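Local coordinates for phage terminase large subunit (Thermus phage P7426, PDB 7KS4), which probably acts as the ATP-driven motor that packs viral DNA into empty capsids, and as the endonuclease that cuts the genome, this chain being its N-terminal ATPase domain, at residues Y192-K204 with N209-H223. Residues are numbered along the deposited sequence; the frame is centred on the assembly and turned at random. Where two conformers were deposited one is given.
With SO4 (sulfate ion), chain D; SO4 (sulfate ion), chain F.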
loop_
_atom_site.group_PDB
_atom_site.type_symbol
_atom_site.label_atom_id
_atom_site.label_comp_id
_atom_site.label_asym_id
_atom_site.label_seq_id
_atom_site.Cartn_x
_atom_site.Cartn_y
_atom_site.Cartn_z
ATOM N N TYR A 192 11.286 8.076 7.125
ATOM C CA TYR A 192 12.424 7.446 7.786
ATOM C C TYR A 192 12.112 7.127 9.243
ATOM O O TYR A 192 12.440 6.041 9.736
ATOM C CB TYR A 192 13.636 8.373 7.687
ATOM C CG TYR A 192 14.741 8.044 8.654
ATOM C CD1 TYR A 192 15.478 6.869 8.529
ATOM C CD2 TYR A 192 15.057 8.913 9.692
ATOM C CE1 TYR A 192 16.500 6.567 9.423
ATOM C CE2 TYR A 192 16.069 8.623 10.586
ATOM C CZ TYR A 192 16.792 7.455 10.446
ATOM O OH TYR A 192 17.798 7.177 11.341
ATOM N N GLU A 193 11.494 8.071 9.951
ATOM C CA GLU A 193 11.143 7.839 11.348
ATOM C C GLU A 193 10.198 6.656 11.485
ATOM O O GLU A 193 10.411 5.772 12.324
ATOM C CB GLU A 193 10.514 9.096 11.935
ATOM C CG GLU A 193 11.436 10.278 11.846
ATOM C CD GLU A 193 10.781 11.572 12.221
ATOM O OE1 GLU A 193 9.533 11.618 12.345
ATOM O OE2 GLU A 193 11.536 12.546 12.394
ATOM N N PHE A 194 9.136 6.632 10.675
ATOM C CA PHE A 194 8.169 5.541 10.751
ATOM C C PHE A 194 8.809 4.221 10.370
ATOM O O PHE A 194 8.516 3.182 10.976
ATOM C CB PHE A 194 6.971 5.835 9.852
ATOM C CG PHE A 194 5.879 6.602 10.536
ATOM C CD1 PHE A 194 6.183 7.665 11.371
ATOM C CD2 PHE A 194 4.550 6.269 10.341
ATOM C CE1 PHE A 194 5.185 8.377 12.005
ATOM C CE2 PHE A 194 3.543 6.980 10.975
ATOM C CZ PHE A 194 3.861 8.037 11.806
ATOM N N PHE A 195 9.683 4.239 9.364
ATOM C CA PHE A 195 10.411 3.029 9.003
ATOM C C PHE A 195 11.168 2.479 10.204
ATOM O O PHE A 195 11.086 1.286 10.519
ATOM C CB PHE A 195 11.372 3.315 7.853
ATOM C CG PHE A 195 12.222 2.140 7.490
ATOM C CD1 PHE A 195 11.771 1.200 6.584
ATOM C CD2 PHE A 195 13.454 1.951 8.085
ATOM C CE1 PHE A 195 12.551 0.107 6.256
ATOM C CE2 PHE A 195 14.232 0.860 7.764
ATOM C CZ PHE A 195 13.774 -0.065 6.850
ATOM N N LEU A 196 11.908 3.342 10.895
ATOM C CA LEU A 196 12.736 2.878 12.000
ATOM C C LEU A 196 11.891 2.309 13.135
ATOM O O LEU A 196 12.333 1.393 13.836
ATOM C CB LEU A 196 13.605 4.030 12.501
ATOM C CG LEU A 196 15.018 3.696 12.965
ATOM C CD1 LEU A 196 15.831 3.065 11.851
ATOM C CD2 LEU A 196 15.712 4.957 13.483
ATOM N N MET A 197 10.681 2.835 13.330
ATOM C CA MET A 197 9.811 2.332 14.392
ATOM C C MET A 197 9.512 0.852 14.222
ATOM O O MET A 197 9.194 0.168 15.205
ATOM C CB MET A 197 8.502 3.121 14.420
ATOM C CG MET A 197 8.658 4.533 14.946
ATOM S SD MET A 197 7.177 5.513 14.727
ATOM C CE MET A 197 7.850 7.137 15.088
ATOM N N GLY A 198 9.579 0.345 12.994
ATOM C CA GLY A 198 9.286 -1.052 12.743
ATOM C C GLY A 198 10.466 -1.863 12.250
ATOM O O GLY A 198 10.284 -3.010 11.829
ATOM N N TRP A 199 11.679 -1.315 12.299
ATOM C CA TRP A 199 12.822 -1.979 11.677
ATOM C C TRP A 199 13.495 -2.896 12.692
ATOM O O TRP A 199 14.091 -2.429 13.667
ATOM C CB TRP A 199 13.824 -0.977 11.114
ATOM C CG TRP A 199 15.011 -1.693 10.544
ATOM C CD1 TRP A 199 16.294 -1.668 11.017
ATOM C CD2 TRP A 199 15.015 -2.585 9.420
ATOM N NE1 TRP A 199 17.098 -2.474 10.247
ATOM C CE2 TRP A 199 16.338 -3.050 9.261
ATOM C CE3 TRP A 199 14.033 -3.025 8.527
ATOM C CZ2 TRP A 199 16.702 -3.929 8.243
ATOM C CZ3 TRP A 199 14.396 -3.908 7.517
ATOM C CH2 TRP A 199 15.719 -4.349 7.387
ATOM N N ARG A 200 13.408 -4.204 12.457
ATOM C CA ARG A 200 14.030 -5.197 13.327
ATOM C C ARG A 200 15.089 -6.020 12.598
ATOM O O ARG A 200 15.512 -7.066 13.103
ATOM C CB ARG A 200 12.955 -6.106 13.928
ATOM C CG ARG A 200 11.925 -5.346 14.725
ATOM C CD ARG A 200 10.872 -6.251 15.334
ATOM N NE ARG A 200 9.919 -5.467 16.113
ATOM C CZ ARG A 200 8.950 -4.725 15.583
ATOM N NH1 ARG A 200 8.793 -4.673 14.265
ATOM N NH2 ARG A 200 8.140 -4.033 16.372
ATOM N N GLY A 201 15.529 -5.576 11.426
ATOM C CA GLY A 201 16.499 -6.315 10.645
ATOM C C GLY A 201 17.951 -6.030 10.970
ATOM O O GLY A 201 18.837 -6.473 10.232
ATOM N N GLY A 202 18.223 -5.303 12.047
ATOM C CA GLY A 202 19.583 -5.068 12.469
ATOM C C GLY A 202 20.315 -4.042 11.620
ATOM O O GLY A 202 19.779 -3.424 10.696
ATOM N N LEU A 203 21.591 -3.876 11.968
ATOM C CA LEU A 203 22.449 -2.923 11.282
ATOM C C LEU A 203 22.455 -3.196 9.783
ATOM O O LEU A 203 22.638 -4.335 9.346
ATOM C CB LEU A 203 23.865 -3.014 11.853
ATOM C CG LEU A 203 24.938 -2.037 11.366
ATOM C CD1 LEU A 203 24.394 -0.636 11.109
ATOM C CD2 LEU A 203 26.072 -1.986 12.392
ATOM N N LYS A 204 22.241 -2.147 8.994
ATOM C CA LYS A 204 22.300 -2.269 7.546
ATOM C C LYS A 204 22.769 -0.951 6.947
ATOM O O LYS A 204 22.305 0.121 7.345
ATOM C CB LYS A 204 20.939 -2.671 6.963
ATOM C CG LYS A 204 20.809 -4.183 6.727
ATOM C CD LYS A 204 19.549 -4.555 5.956
ATOM C CE LYS A 204 19.481 -3.863 4.597
ATOM N NZ LYS A 204 20.759 -3.989 3.840
ATOM N N ASN A 209 21.210 4.613 12.084
ATOM C CA ASN A 209 20.679 4.187 13.374
ATOM C C ASN A 209 20.033 2.808 13.335
ATOM O O ASN A 209 19.439 2.390 14.334
ATOM C CB ASN A 209 19.671 5.196 13.938
ATOM C CG ASN A 209 20.325 6.493 14.354
ATOM O OD1 ASN A 209 19.655 7.608 14.099
ATOM N ND2 ASN A 209 21.430 6.489 14.891
ATOM N N SER A 210 20.127 2.080 12.223
ATOM C CA SER A 210 19.730 0.678 12.239
ATOM C C SER A 210 20.660 -0.119 13.149
ATOM O O SER A 210 21.857 0.162 13.253
ATOM C CB SER A 210 19.750 0.087 10.827
ATOM O OG SER A 210 21.018 0.246 10.208
ATOM N N GLY A 211 20.099 -1.119 13.814
ATOM C CA GLY A 211 20.848 -1.908 14.778
ATOM C C GLY A 211 20.774 -1.405 16.203
ATOM O O GLY A 211 20.800 -2.203 17.143
ATOM N N ILE A 212 20.683 -0.088 16.386
ATOM C CA ILE A 212 20.586 0.508 17.712
ATOM C C ILE A 212 19.233 1.168 17.935
ATOM O O ILE A 212 19.025 1.809 18.972
ATOM C CB ILE A 212 21.725 1.512 17.961
ATOM C CG1 ILE A 212 21.727 2.617 16.898
ATOM C CG2 ILE A 212 23.062 0.784 18.004
ATOM C CD1 ILE A 212 22.588 3.816 17.264
ATOM N N ASN A 213 18.302 1.020 16.997
ATOM C CA ASN A 213 17.034 1.732 17.062
ATOM C C ASN A 213 16.027 1.001 17.938
ATOM O O ASN A 213 16.039 -0.227 18.042
ATOM C CB ASN A 213 16.440 1.896 15.663
ATOM C CG ASN A 213 16.128 0.562 15.002
ATOM O OD1 ASN A 213 17.036 -0.182 14.633
ATOM N ND2 ASN A 213 14.840 0.259 14.845
ATOM N N GLN A 214 15.153 1.774 18.574
ATOM C CA GLN A 214 14.002 1.200 19.250
ATOM C C GLN A 214 12.902 0.902 18.233
ATOM O O GLN A 214 12.931 1.374 17.094
ATOM C CB GLN A 214 13.481 2.145 20.335
ATOM C CG GLN A 214 14.311 2.137 21.614
ATOM C CD GLN A 214 14.621 3.531 22.118
ATOM O OE1 GLN A 214 15.255 4.329 21.425
ATOM N NE2 GLN A 214 14.175 3.834 23.332
ATOM N N THR A 215 11.929 0.098 18.654
ATOM C CA THR A 215 10.795 -0.242 17.806
ATOM C C THR A 215 9.510 -0.146 18.613
ATOM O O THR A 215 9.511 -0.250 19.843
ATOM C CB THR A 215 10.922 -1.644 17.187
ATOM O OG1 THR A 215 11.103 -2.626 18.218
ATOM C CG2 THR A 215 12.090 -1.699 16.222
ATOM N N HIS A 216 8.408 0.079 17.895
ATOM C CA HIS A 216 7.070 0.095 18.460
ATOM C C HIS A 216 6.347 -1.192 18.080
ATOM O O HIS A 216 6.444 -1.624 16.929
ATOM C CB HIS A 216 6.262 1.294 17.953
ATOM C CG HIS A 216 6.855 2.621 18.314
ATOM N ND1 HIS A 216 6.195 3.814 18.111
ATOM C CD2 HIS A 216 8.046 2.941 18.874
ATOM C CE1 HIS A 216 6.955 4.813 18.526
ATOM N NE2 HIS A 216 8.084 4.310 18.992
ATOM N N PRO A 217 5.605 -1.814 19.002
ATOM C CA PRO A 217 5.032 -3.137 18.694
ATOM C C PRO A 217 4.053 -3.134 17.532
ATOM O O PRO A 217 3.896 -4.170 16.871
ATOM C CB PRO A 217 4.333 -3.534 20.006
ATOM C CG PRO A 217 4.882 -2.623 21.050
ATOM C CD PRO A 217 5.228 -1.356 20.349
ATOM N N ASP A 218 3.365 -2.026 17.269
ATOM C CA ASP A 218 2.393 -2.013 16.182
ATOM C C ASP A 218 3.023 -1.718 14.827
ATOM O O ASP A 218 2.294 -1.631 13.832
ATOM C CB ASP A 218 1.280 -0.997 16.469
ATOM C CG ASP A 218 1.807 0.336 16.986
ATOM O OD1 ASP A 218 2.934 0.369 17.535
ATOM O OD2 ASP A 218 1.081 1.351 16.856
ATOM N N PHE A 219 4.345 -1.591 14.766
ATOM C CA PHE A 219 5.050 -1.261 13.537
ATOM C C PHE A 219 5.864 -2.452 13.051
ATOM O O PHE A 219 6.524 -3.135 13.843
ATOM C CB PHE A 219 5.984 -0.068 13.746
ATOM C CG PHE A 219 5.300 1.270 13.678
ATOM C CD1 PHE A 219 4.486 1.706 14.711
ATOM C CD2 PHE A 219 5.504 2.106 12.595
ATOM C CE1 PHE A 219 3.865 2.947 14.645
ATOM C CE2 PHE A 219 4.887 3.344 12.528
ATOM C CZ PHE A 219 4.071 3.762 13.550
ATOM N N GLU A 220 5.839 -2.683 11.743
ATOM C CA GLU A 220 6.743 -3.643 11.121
ATOM C C GLU A 220 7.226 -3.056 9.807
ATOM O O GLU A 220 6.416 -2.588 9.003
ATOM C CB GLU A 220 6.072 -4.999 10.883
ATOM C CG GLU A 220 7.006 -6.019 10.248
ATOM C CD GLU A 220 6.434 -7.419 10.280
ATOM O OE1 GLU A 220 5.296 -7.581 10.769
ATOM O OE2 GLU A 220 7.122 -8.353 9.818
ATOM N N SER A 221 8.539 -3.078 9.591
ATOM C CA SER A 221 9.141 -2.432 8.437
ATOM C C SER A 221 9.847 -3.435 7.536
ATOM O O SER A 221 10.395 -4.440 8.001
ATOM C CB SER A 221 10.130 -1.362 8.868
ATOM O OG SER A 221 9.459 -0.327 9.555
ATOM N N PHE A 222 9.843 -3.125 6.240
ATOM C CA PHE A 222 10.406 -3.977 5.203
ATOM C C PHE A 222 11.323 -3.136 4.332
ATOM O O PHE A 222 11.016 -1.973 4.041
ATOM C CB PHE A 222 9.288 -4.601 4.368
ATOM C CG PHE A 222 8.178 -5.169 5.200
ATOM C CD1 PHE A 222 8.141 -6.521 5.492
ATOM C CD2 PHE A 222 7.187 -4.346 5.718
ATOM C CE1 PHE A 222 7.133 -7.043 6.269
ATOM C CE2 PHE A 222 6.180 -4.867 6.490
ATOM C CZ PHE A 222 6.158 -6.222 6.764
ATOM N N HIS A 223 12.450 -3.727 3.928
ATOM C CA HIS A 223 13.472 -3.024 3.166
ATOM C C HIS A 223 13.983 -3.921 2.047
ATOM O O HIS A 223 14.242 -5.106 2.267
ATOM C CB HIS A 223 14.642 -2.600 4.057
ATOM C CG HIS A 223 15.618 -1.709 3.363
ATOM N ND1 HIS A 223 16.927 -2.070 3.136
ATOM C CD2 HIS A 223 15.464 -0.481 2.815
ATOM C CE1 HIS A 223 17.543 -1.094 2.493
ATOM N NE2 HIS A 223 16.676 -0.119 2.285
HETATM S S SO4 D . 8.840 -4.777 19.839
HETATM O O1 SO4 D . 8.654 -3.504 19.150
HETATM O O2 SO4 D . 7.631 -5.588 19.711
HETATM O O3 SO4 D . 9.968 -5.499 19.256
HETATM O O4 SO4 D . 9.106 -4.517 21.252
HETATM S S SO4 F . 23.732 8.563 13.981
HETATM O O1 SO4 F . 23.597 9.563 12.926
HETATM O O2 SO4 F . 23.591 7.227 13.407
HETATM O O3 SO4 F . 25.046 8.679 14.610
HETATM O O4 SO4 F . 22.693 8.769 14.986
HETATM O O HOH W 1 11.866 -5.352 10.261
HETATM O O HOH W 2 17.294 -3.154 13.643
#
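At the outer edge of the P-loop ATPase sheet, where strand 219-224 pairs with strand 37-42, the C-terminal end of helix 190-197 illustrates how a helix terminus can be tied down through the carbonyl oxygens of its last turn and of the residues just after it: the next loop and the edge strand supply the donors. M197 O accepts a hydrogen bond from H216 N at 2.8 Å. The amide of N213 reaches in from the loop, its CG set between backbone N and carbonyl carbon (chi1 62°); ND2 meets W199 O at 3.0 Å almost straight and on a lone pair, with a weak second bond to L196 O. Beside these polar links M197 lies alongside F219, in a Met-aromatic contact with SD 4.0 Å from the ring centroid and over its face, while CG sits centrally above the H216 ring. The F219 edge in turn meets the face of F194, planes at 82°; F194 also makes edge-to-face pairs with W164 and W190. Farther along, K204 N bonds to S210 OG, which also pairs with I207 O. R200 runs out extended from CG to NE, and its guanidinium grips F219 O end-on through NH1 and NH2, with that oxygen in the guanidinium plane. The sulfate of chain D, probably from the crystallisation liquor, is held by R200 NE and NH2 and, at 2.8 Å from its O1, by T215 OG1.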